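Local coordinates for putative hydrolase (Bacteroides ovatus, PDB 4HBS), which is of unknown function but adopts a five-bladed beta-propeller fold and is probably a hydrolase, perhaps acting on glycosidic bonds as in related beta-fructosidase-like proteins, at residues E151-A163 with M172-M186. Sequence-based numbering, arbitrary orientation.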
ATOM      1  N   GLU A 151      21.993 -12.137   4.422  1.00 45.96           N
ATOM      2  CA  GLU A 151      21.981 -10.929   5.261  1.00 44.31           C
ATOM      3  C   GLU A 151      21.120  -9.885   4.532  1.00 46.37           C
ATOM      4  O   GLU A 151      21.172  -9.812   3.301  1.00 45.63           O
ATOM      5  CB  GLU A 151      23.407 -10.354   5.532  1.00 46.78           C
ATOM      6  CG  GLU A 151      24.497 -11.267   6.128  1.00 63.37           C
ATOM      7  CD  GLU A 151      24.166 -12.234   7.255  1.00 90.58           C
ATOM      8  OE1 GLU A 151      23.389 -11.859   8.162  1.00 80.84           O
ATOM      9  OE2 GLU A 151      24.755 -13.343   7.265  1.00 88.11           O
ATOM     10  N   ILE A 152      20.287  -9.125   5.272  1.00 42.17           N
ATOM     11  CA  ILE A 152      19.421  -8.102   4.678  1.00 40.35           C
ATOM     12  C   ILE A 152      19.972  -6.696   5.013  1.00 45.00           C
ATOM     13  O   ILE A 152      20.457  -6.462   6.123  1.00 44.83           O
ATOM     14  CB  ILE A 152      17.983  -8.287   5.169  1.00 41.83           C
ATOM     15  CG1 ILE A 152      17.436  -9.707   4.868  1.00 41.91           C
ATOM     16  CG2 ILE A 152      17.083  -7.207   4.602  1.00 42.81           C
ATOM     17  CD1 ILE A 152      17.419 -10.121   3.511  1.00 52.48           C
ATOM     18  N   ASP A 153      19.861  -5.762   4.046  1.00 41.79           N
ATOM     19  CA  ASP A 153      20.338  -4.373   4.170  1.00 41.45           C
ATOM     20  C   ASP A 153      19.573  -3.595   5.177  1.00 43.11           C
ATOM     21  O   ASP A 153      18.343  -3.579   5.127  1.00 40.85           O
ATOM     22  CB  ASP A 153      20.202  -3.621   2.842  1.00 43.80           C
ATOM     23  CG  ASP A 153      21.000  -4.231   1.743  1.00 53.11           C
ATOM     24  OD1 ASP A 153      22.233  -4.357   1.909  1.00 56.67           O
ATOM     25  OD2 ASP A 153      20.394  -4.650   0.744  1.00 50.74           O
ATOM     26  N   GLN A 154      20.291  -2.891   6.062  1.00 40.38           N
ATOM     27  CA  GLN A 154      19.669  -2.048   7.078  1.00 38.94           C
ATOM     28  C   GLN A 154      19.996  -0.590   6.883  1.00 43.45           C
ATOM     29  O   GLN A 154      19.388   0.223   7.569  1.00 43.21           O
ATOM     30  CB  GLN A 154      20.106  -2.482   8.484  1.00 38.96           C
ATOM     31  CG  GLN A 154      19.951  -3.965   8.764  1.00 31.12           C
ATOM     32  CD  GLN A 154      18.545  -4.445   8.610  1.00 53.65           C
ATOM     33  OE1 GLN A 154      18.219  -5.161   7.671  1.00 53.28           O
ATOM     34  NE2 GLN A 154      17.669  -4.052   9.518  1.00 49.93           N
ATOM     35  N   ASP A 155      20.890  -0.246   5.922  1.00 40.70           N
ATOM     36  CA  ASP A 155      21.357   1.124   5.702  1.00 41.47           C
ATOM     37  C   ASP A 155      20.499   1.848   4.681  1.00 45.87           C
ATOM     38  O   ASP A 155      19.784   2.789   5.050  1.00 45.31           O
ATOM     39  CB  ASP A 155      22.858   1.166   5.289  1.00 44.37           C
ATOM     40  CG  ASP A 155      23.353   0.162   4.233  1.00 53.92           C
ATOM     41  OD1 ASP A 155      22.563  -0.744   3.841  1.00 52.55           O
ATOM     42  OD2 ASP A 155      24.524   0.283   3.800  1.00 60.78           O
ATOM     43  N   TYR A 156      20.559   1.418   3.406  1.00 42.81           N
ATOM     44  CA  TYR A 156      19.806   2.022   2.309  1.00 42.54           C
ATOM     45  C   TYR A 156      18.870   0.982   1.736  1.00 45.90           C
ATOM     46  O   TYR A 156      19.266  -0.175   1.582  1.00 45.96           O
ATOM     47  CB  TYR A 156      20.769   2.570   1.247  1.00 44.74           C
ATOM     48  CG  TYR A 156      21.693   3.611   1.834  1.00 47.50           C
ATOM     49  CD1 TYR A 156      21.232   4.885   2.140  1.00 49.65           C
ATOM     50  CD2 TYR A 156      22.980   3.273   2.249  1.00 48.65           C
ATOM     51  CE1 TYR A 156      22.055   5.826   2.761  1.00 51.76           C
ATOM     52  CE2 TYR A 156      23.809   4.202   2.880  1.00 50.00           C
ATOM     53  CZ  TYR A 156      23.345   5.482   3.129  1.00 56.78           C
ATOM     54  OH  TYR A 156      24.151   6.429   3.727  1.00 56.38           O
ATOM     55  N   LEU A 157      17.629   1.358   1.456  1.00 42.19           N
ATOM     56  CA  LEU A 157      16.668   0.386   0.929  1.00 42.24           C
ATOM     57  C   LEU A 157      15.604   1.053   0.075  1.00 45.88           C
ATOM     58  O   LEU A 157      15.615   2.272  -0.093  1.00 45.23           O
ATOM     59  CB  LEU A 157      16.012  -0.405   2.105  1.00 41.31           C
ATOM     60  CG  LEU A 157      15.219   0.423   3.118  1.00 44.29           C
ATOM     61  CD1 LEU A 157      13.745   0.399   2.825  1.00 44.12           C
ATOM     62  CD2 LEU A 157      15.420  -0.084   4.482  1.00 43.97           C
ATOM     63  N   TYR A 158      14.713   0.218  -0.498  1.00 41.89           N
ATOM     64  CA  TYR A 158      13.607   0.637  -1.337  1.00 41.25           C
ATOM     65  C   TYR A 158      12.306   0.137  -0.748  1.00 45.89           C
ATOM     66  O   TYR A 158      12.238  -1.015  -0.318  1.00 44.82           O
ATOM     67  CB  TYR A 158      13.767   0.075  -2.772  1.00 42.16           C
ATOM     68  CG  TYR A 158      14.682   0.880  -3.681  1.00 44.39           C
ATOM     69  CD1 TYR A 158      14.473   2.243  -3.891  1.00 46.43           C
ATOM     70  CD2 TYR A 158      15.702   0.265  -4.397  1.00 45.67           C
ATOM     71  CE1 TYR A 158      15.300   2.986  -4.734  1.00 45.66           C
ATOM     72  CE2 TYR A 158      16.529   0.997  -5.252  1.00 47.48           C
ATOM     73  CZ  TYR A 158      16.345   2.365  -5.391  1.00 51.32           C
ATOM     74  OH  TYR A 158      17.159   3.105  -6.211  1.00 50.67           O
ATOM     75  N   TRP A 159      11.268   0.978  -0.749  1.00 42.88           N
ATOM     76  CA  TRP A 159       9.940   0.564  -0.333  1.00 42.40           C
ATOM     77  C   TRP A 159       8.967   0.946  -1.457  1.00 47.99           C
ATOM     78  O   TRP A 159       9.240   1.866  -2.233  1.00 48.77           O
ATOM     79  CB  TRP A 159       9.561   1.145   1.032  1.00 40.59           C
ATOM     80  CG  TRP A 159      10.106   0.388   2.217  1.00 41.00           C
ATOM     81  CD1 TRP A 159      10.446  -0.936   2.276  1.00 43.52           C
ATOM     82  CD2 TRP A 159      10.347   0.921   3.519  1.00 40.84           C
ATOM     83  NE1 TRP A 159      10.872  -1.260   3.540  1.00 42.02           N
ATOM     84  CE2 TRP A 159      10.802  -0.144   4.331  1.00 44.01           C
ATOM     85  CE3 TRP A 159      10.152   2.185   4.108  1.00 42.25           C
ATOM     86  CZ2 TRP A 159      11.049   0.018   5.699  1.00 43.25           C
ATOM     87  CZ3 TRP A 159      10.470   2.357   5.444  1.00 43.30           C
ATOM     88  CH2 TRP A 159      10.910   1.284   6.224  1.00 43.58           C
ATOM     89  N   ALA A 160       7.900   0.152  -1.612  1.00 43.87           N
ATOM     90  CA  ALA A 160       6.957   0.267  -2.714  1.00 44.03           C
ATOM     91  C   ALA A 160       6.306   1.615  -2.858  1.00 50.34           C
ATOM     92  O   ALA A 160       5.906   2.222  -1.873  1.00 51.52           O
ATOM     93  CB  ALA A 160       5.862  -0.772  -2.567  1.00 44.19           C
ATOM     94  N   GLY A 161       6.215   2.061  -4.098  1.00 47.31           N
ATOM     95  CA  GLY A 161       5.458   3.224  -4.515  1.00 47.24           C
ATOM     96  C   GLY A 161       4.340   2.627  -5.327  1.00 50.47           C
ATOM     97  O   GLY A 161       4.243   1.394  -5.408  1.00 50.37           O
ATOM     98  N   ASP A 162       3.491   3.438  -5.922  1.00 46.83           N
ATOM     99  CA  ASP A 162       2.408   2.866  -6.732  1.00 47.46           C
ATOM    100  C   ASP A 162       2.957   2.525  -8.146  1.00 52.17           C
ATOM    101  O   ASP A 162       4.064   2.943  -8.495  1.00 52.45           O
ATOM    102  CB  ASP A 162       1.212   3.835  -6.793  1.00 49.79           C
ATOM    103  CG  ASP A 162      -0.145   3.195  -6.979  1.00 54.68           C
ATOM    104  OD1 ASP A 162      -0.198   2.025  -7.400  1.00 55.94           O
ATOM    105  OD2 ASP A 162      -1.146   3.886  -6.787  1.00 60.28           O
ATOM    106  N   ALA A 163       2.207   1.740  -8.929  1.00 48.63           N
ATOM    107  CA  ALA A 163       2.642   1.337 -10.264  1.00 49.67           C
ATOM    108  C   ALA A 163       1.503   1.421 -11.255  1.00 55.56           C
ATOM    109  O   ALA A 163       0.327   1.324 -10.865  1.00 55.58           O
ATOM    110  CB  ALA A 163       3.187  -0.078 -10.223  1.00 49.98           C
HETATM  111  N   MSE A 172       6.928   0.980 -12.200  1.00 43.93           N
HETATM  112  CA  MSE A 172       6.739   1.134 -10.764  1.00 41.18           C
HETATM  113  C   MSE A 172       7.766   2.063 -10.144  1.00 46.87           C
HETATM  114  O   MSE A 172       8.931   2.043 -10.549  1.00 48.47           O
HETATM  115  CB  MSE A 172       6.865  -0.241 -10.115  1.00 41.72           C
HETATM  116  CG  MSE A 172       6.939  -0.187  -8.590  1.00 46.14           C
HETATM  117 SE   MSE A 172       6.612  -1.852  -7.799  0.75 51.06          SE
HETATM  118  CE  MSE A 172       5.835  -1.207  -6.227  1.00 47.08           C
ATOM    119  N   LEU A 173       7.355   2.814  -9.101  1.00 42.46           N
ATOM    120  CA  LEU A 173       8.265   3.656  -8.336  1.00 42.60           C
ATOM    121  C   LEU A 173       8.676   2.944  -7.040  1.00 48.28           C
ATOM    122  O   LEU A 173       7.829   2.401  -6.328  1.00 47.98           O
ATOM    123  CB  LEU A 173       7.649   5.012  -7.969  1.00 42.48           C
ATOM    124  CG  LEU A 173       7.162   5.907  -9.065  1.00 48.24           C
ATOM    125  CD1 LEU A 173       6.537   7.120  -8.488  1.00 48.42           C
ATOM    126  CD2 LEU A 173       8.273   6.325 -10.008  1.00 51.53           C
ATOM    127  N   TRP A 174       9.963   2.981  -6.730  1.00 45.39           N
ATOM    128  CA  TRP A 174      10.531   2.442  -5.514  1.00 44.75           C
ATOM    129  C   TRP A 174      11.154   3.639  -4.765  1.00 49.53           C
ATOM    130  O   TRP A 174      12.000   4.331  -5.332  1.00 50.20           O
ATOM    131  CB  TRP A 174      11.585   1.370  -5.859  1.00 43.88           C
ATOM    132  CG  TRP A 174      11.031   0.053  -6.306  1.00 44.83           C
ATOM    133  CD1 TRP A 174      11.061  -0.457  -7.566  1.00 48.76           C
ATOM    134  CD2 TRP A 174      10.422  -0.948  -5.478  1.00 43.92           C
ATOM    135  NE1 TRP A 174      10.497  -1.715  -7.583  1.00 48.34           N
ATOM    136  CE2 TRP A 174      10.073  -2.029  -6.315  1.00 48.91           C
ATOM    137  CE3 TRP A 174      10.121  -1.030  -4.110  1.00 44.29           C
ATOM    138  CZ2 TRP A 174       9.422  -3.182  -5.825  1.00 48.00           C
ATOM    139  CZ3 TRP A 174       9.506  -2.178  -3.621  1.00 45.46           C
ATOM    140  CH2 TRP A 174       9.122  -3.218  -4.481  1.00 46.56           C
ATOM    141  N   GLY A 175      10.701   3.899  -3.543  1.00 45.27           N
ATOM    142  CA  GLY A 175      11.179   5.016  -2.737  1.00 45.05           C
ATOM    143  C   GLY A 175      12.441   4.686  -1.976  1.00 48.86           C
ATOM    144  O   GLY A 175      12.444   3.725  -1.207  1.00 48.21           O
ATOM    145  N   ALA A 176      13.531   5.471  -2.195  1.00 45.34           N
ATOM    146  CA  ALA A 176      14.834   5.266  -1.538  1.00 44.51           C
ATOM    147  C   ALA A 176      14.762   5.723  -0.103  1.00 48.70           C
ATOM    148  O   ALA A 176      14.398   6.864   0.123  1.00 49.81           O
ATOM    149  CB  ALA A 176      15.912   6.034  -2.270  1.00 46.14           C
ATOM    150  N   VAL A 177      15.089   4.851   0.874  1.00 43.90           N
ATOM    151  CA  VAL A 177      14.984   5.177   2.308  1.00 42.01           C
ATOM    152  C   VAL A 177      16.334   5.046   3.010  1.00 46.70           C
ATOM    153  O   VAL A 177      16.984   4.016   2.873  1.00 45.54           O
ATOM    154  CB  VAL A 177      13.933   4.254   2.947  1.00 43.36           C
ATOM    155  CG1 VAL A 177      13.741   4.570   4.426  1.00 42.39           C
ATOM    156  CG2 VAL A 177      12.614   4.361   2.188  1.00 42.87           C
ATOM    157  N   ASP A 178      16.750   6.102   3.761  1.00 45.44           N
ATOM    158  CA  ASP A 178      18.010   6.149   4.517  1.00 46.55           C
ATOM    159  C   ASP A 178      17.752   5.911   6.015  1.00 51.07           C
ATOM    160  O   ASP A 178      17.071   6.725   6.659  1.00 50.90           O
ATOM    161  CB  ASP A 178      18.704   7.511   4.306  1.00 49.95           C
ATOM    162  CG  ASP A 178      20.101   7.634   4.888  1.00 64.83           C
ATOM    163  OD1 ASP A 178      20.554   6.678   5.567  1.00 65.73           O
ATOM    164  OD2 ASP A 178      20.774   8.651   4.600  1.00 72.09           O
ATOM    165  N   ASN A 179      18.332   4.809   6.573  1.00 47.61           N
ATOM    166  CA  ASN A 179      18.192   4.435   7.993  1.00 46.73           C
ATOM    167  C   ASN A 179      19.535   4.537   8.734  1.00 53.29           C
ATOM    168  O   ASN A 179      19.688   3.935   9.798  1.00 53.50           O
ATOM    169  CB  ASN A 179      17.625   3.012   8.108  1.00 42.14           C
ATOM    170  CG  ASN A 179      16.128   2.908   7.945  1.00 64.42           C
ATOM    171  OD1 ASN A 179      15.402   3.894   7.968  1.00 58.99           O
ATOM    172  ND2 ASN A 179      15.632   1.689   7.802  1.00 56.99           N
ATOM    173  N   THR A 180      20.487   5.340   8.225  1.00 51.25           N
ATOM    174  CA  THR A 180      21.784   5.479   8.889  1.00 51.69           C
ATOM    175  C   THR A 180      21.734   6.523  10.033  1.00 58.18           C
ATOM    176  O   THR A 180      22.606   6.464  10.896  1.00 60.00           O
ATOM    177  CB  THR A 180      22.871   5.784   7.880  1.00 50.51           C
ATOM    178  OG1 THR A 180      22.557   7.010   7.215  1.00 49.76           O
ATOM    179  CG2 THR A 180      23.064   4.629   6.882  1.00 43.77           C
ATOM    180  N   ASP A 181      20.731   7.448  10.067  1.00 54.09           N
ATOM    181  CA  ASP A 181      20.611   8.424  11.168  1.00 54.25           C
ATOM    182  C   ASP A 181      19.700   7.807  12.241  1.00 56.72           C
ATOM    183  O   ASP A 181      18.510   7.648  11.972  1.00 56.39           O
ATOM    184  CB  ASP A 181      20.052   9.777  10.663  1.00 56.33           C
ATOM    185  CG  ASP A 181      20.220  10.932  11.649  1.00 64.82           C
ATOM    186  OD1 ASP A 181      20.118  10.693  12.872  1.00 64.63           O
ATOM    187  OD2 ASP A 181      20.388  12.075  11.195  1.00 70.81           O
ATOM    188  N   PRO A 182      20.191   7.441  13.453  1.00 51.74           N
ATOM    189  CA  PRO A 182      19.288   6.831  14.452  1.00 50.46           C
ATOM    190  C   PRO A 182      18.191   7.760  14.965  1.00 55.41           C
ATOM    191  O   PRO A 182      17.174   7.268  15.461  1.00 54.08           O
ATOM    192  CB  PRO A 182      20.223   6.431  15.589  1.00 52.71           C
ATOM    193  CG  PRO A 182      21.574   6.528  15.049  1.00 57.92           C
ATOM    194  CD  PRO A 182      21.554   7.563  13.992  1.00 53.79           C
ATOM    195  N   ASN A 183      18.386   9.093  14.858  1.00 53.58           N
ATOM    196  CA  ASN A 183      17.370  10.049  15.277  1.00 53.99           C
ATOM    197  C   ASN A 183      16.317  10.157  14.156  1.00 59.62           C
ATOM    198  O   ASN A 183      15.147   9.815  14.352  1.00 60.12           O
ATOM    199  CB  ASN A 183      17.992  11.407  15.583  1.00 52.24           C
ATOM    200  CG  ASN A 183      19.187  11.366  16.507  1.00 58.97           C
ATOM    201  OD1 ASN A 183      20.323  11.683  16.126  1.00 58.30           O
ATOM    202  ND2 ASN A 183      18.989  10.998  17.728  1.00 39.12           N
ATOM    203  N   ASN A 184      16.769  10.532  12.957  1.00 55.63           N
ATOM    204  CA  ASN A 184      15.920  10.693  11.778  1.00 53.93           C
ATOM    205  C   ASN A 184      15.881   9.386  10.939  1.00 54.30           C
ATOM    206  O   ASN A 184      16.478   9.308   9.853  1.00 54.30           O
ATOM    207  CB  ASN A 184      16.440  11.882  10.950  1.00 55.00           C
ATOM    208  CG  ASN A 184      15.517  12.344   9.866  1.00 81.18           C
ATOM    209  OD1 ASN A 184      14.299  12.104   9.905  1.00 74.17           O
ATOM    210  ND2 ASN A 184      16.074  13.055   8.883  1.00 77.55           N
ATOM    211  N   LEU A 185      15.173   8.356  11.451  1.00 47.35           N
ATOM    212  CA  LEU A 185      15.061   7.082  10.724  1.00 45.03           C
ATOM    213  C   LEU A 185      14.004   7.156   9.646  1.00 49.99           C
ATOM    214  O   LEU A 185      13.084   7.971   9.727  1.00 51.45           O
ATOM    215  CB  LEU A 185      14.742   5.918  11.655  1.00 43.66           C
ATOM    216  CG  LEU A 185      15.924   5.337  12.405  1.00 47.10           C
ATOM    217  CD1 LEU A 185      15.446   4.425  13.526  1.00 45.73           C
ATOM    218  CD2 LEU A 185      16.880   4.597  11.458  1.00 47.35           C
HETATM  219  N   MSE A 186      14.129   6.275   8.648  1.00 44.93           N
HETATM  220  CA  MSE A 186      13.218   6.149   7.512  1.00 43.62           C
HETATM  221  C   MSE A 186      13.166   7.438   6.663  1.00 49.86           C
HETATM  222  O   MSE A 186      12.119   7.780   6.120  1.00 50.86           O
HETATM  223  CB  MSE A 186      11.822   5.710   7.980  1.00 44.68           C
HETATM  224  CG  MSE A 186      11.808   4.272   8.509  1.00 50.69           C
HETATM  225 SE   MSE A 186      10.221   3.800   9.492  0.75 57.39          SE
HETATM  226  CE  MSE A 186       8.853   4.691   8.399  1.00 54.27           C
TER
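Trp159 and Val177 meet nearly at right angles on one face of an antiparallel hairpin, the valine's CG2 lying 3.8 Å from CE3 of the indole. Leu157 CD1 sits over a face of that indole, 3.3 Å above its plane and offset toward the rim, and also touches Val177 CB. The far edge of the indole is met by the selenomethionine Met186: CG lies 3.9 Å from Trp159 CZ3, and SE stands close to the ring plane in an edge-on Met-aromatic contact. Asn179 OD1 accepts from Met186 N, tying down this residue. Trp159 NE1 is hydrogen-bonded to Asp77 OD1, outside the hairpin.

The other face carries Tyr156, Tyr158, Ala160 and Trp174, among others. Tyr158 CD1 lies 3.6 Å from Trp174 CB; the side chains cross at about a right angle, while the phenol ring and the indole's five-membered ring are inclined obliquely, at 52°. The indole reaches across to the facing backbone, its CZ3 3.5 Å from Ala160 N, while SE of the selenomethionine Met172 covers part of one indole face. Asp178 runs alongside Tyr156, OD1 near CE1, because its chi1 of -173° sends CG directly away from the amide nitrogen. Asp178 OD1 accepts from Thr180 N, an Asx turn, and from Thr180 OG1 at 2.6 Å; OD2 pairs with Arg187.

Paired backbone bonds join Leu157 with Val177 and Trp159 with Gly175, before a beta bulge shifts the register by one between Ala160 and Ala163. Strands 156-165 and 169-178 open a four-stranded antiparallel sheet, consistent with one propeller blade. The chemistry implies a hairpin packed chiefly by aromatic and aliphatic groups, the polar ends of buried Tyr158 and Trp174 hydrogen-bonded to Asp215 and Tyr196, and the Asp178 carboxylate probably fixing the turn beyond the strand, where Arg187 probably offsets its charge.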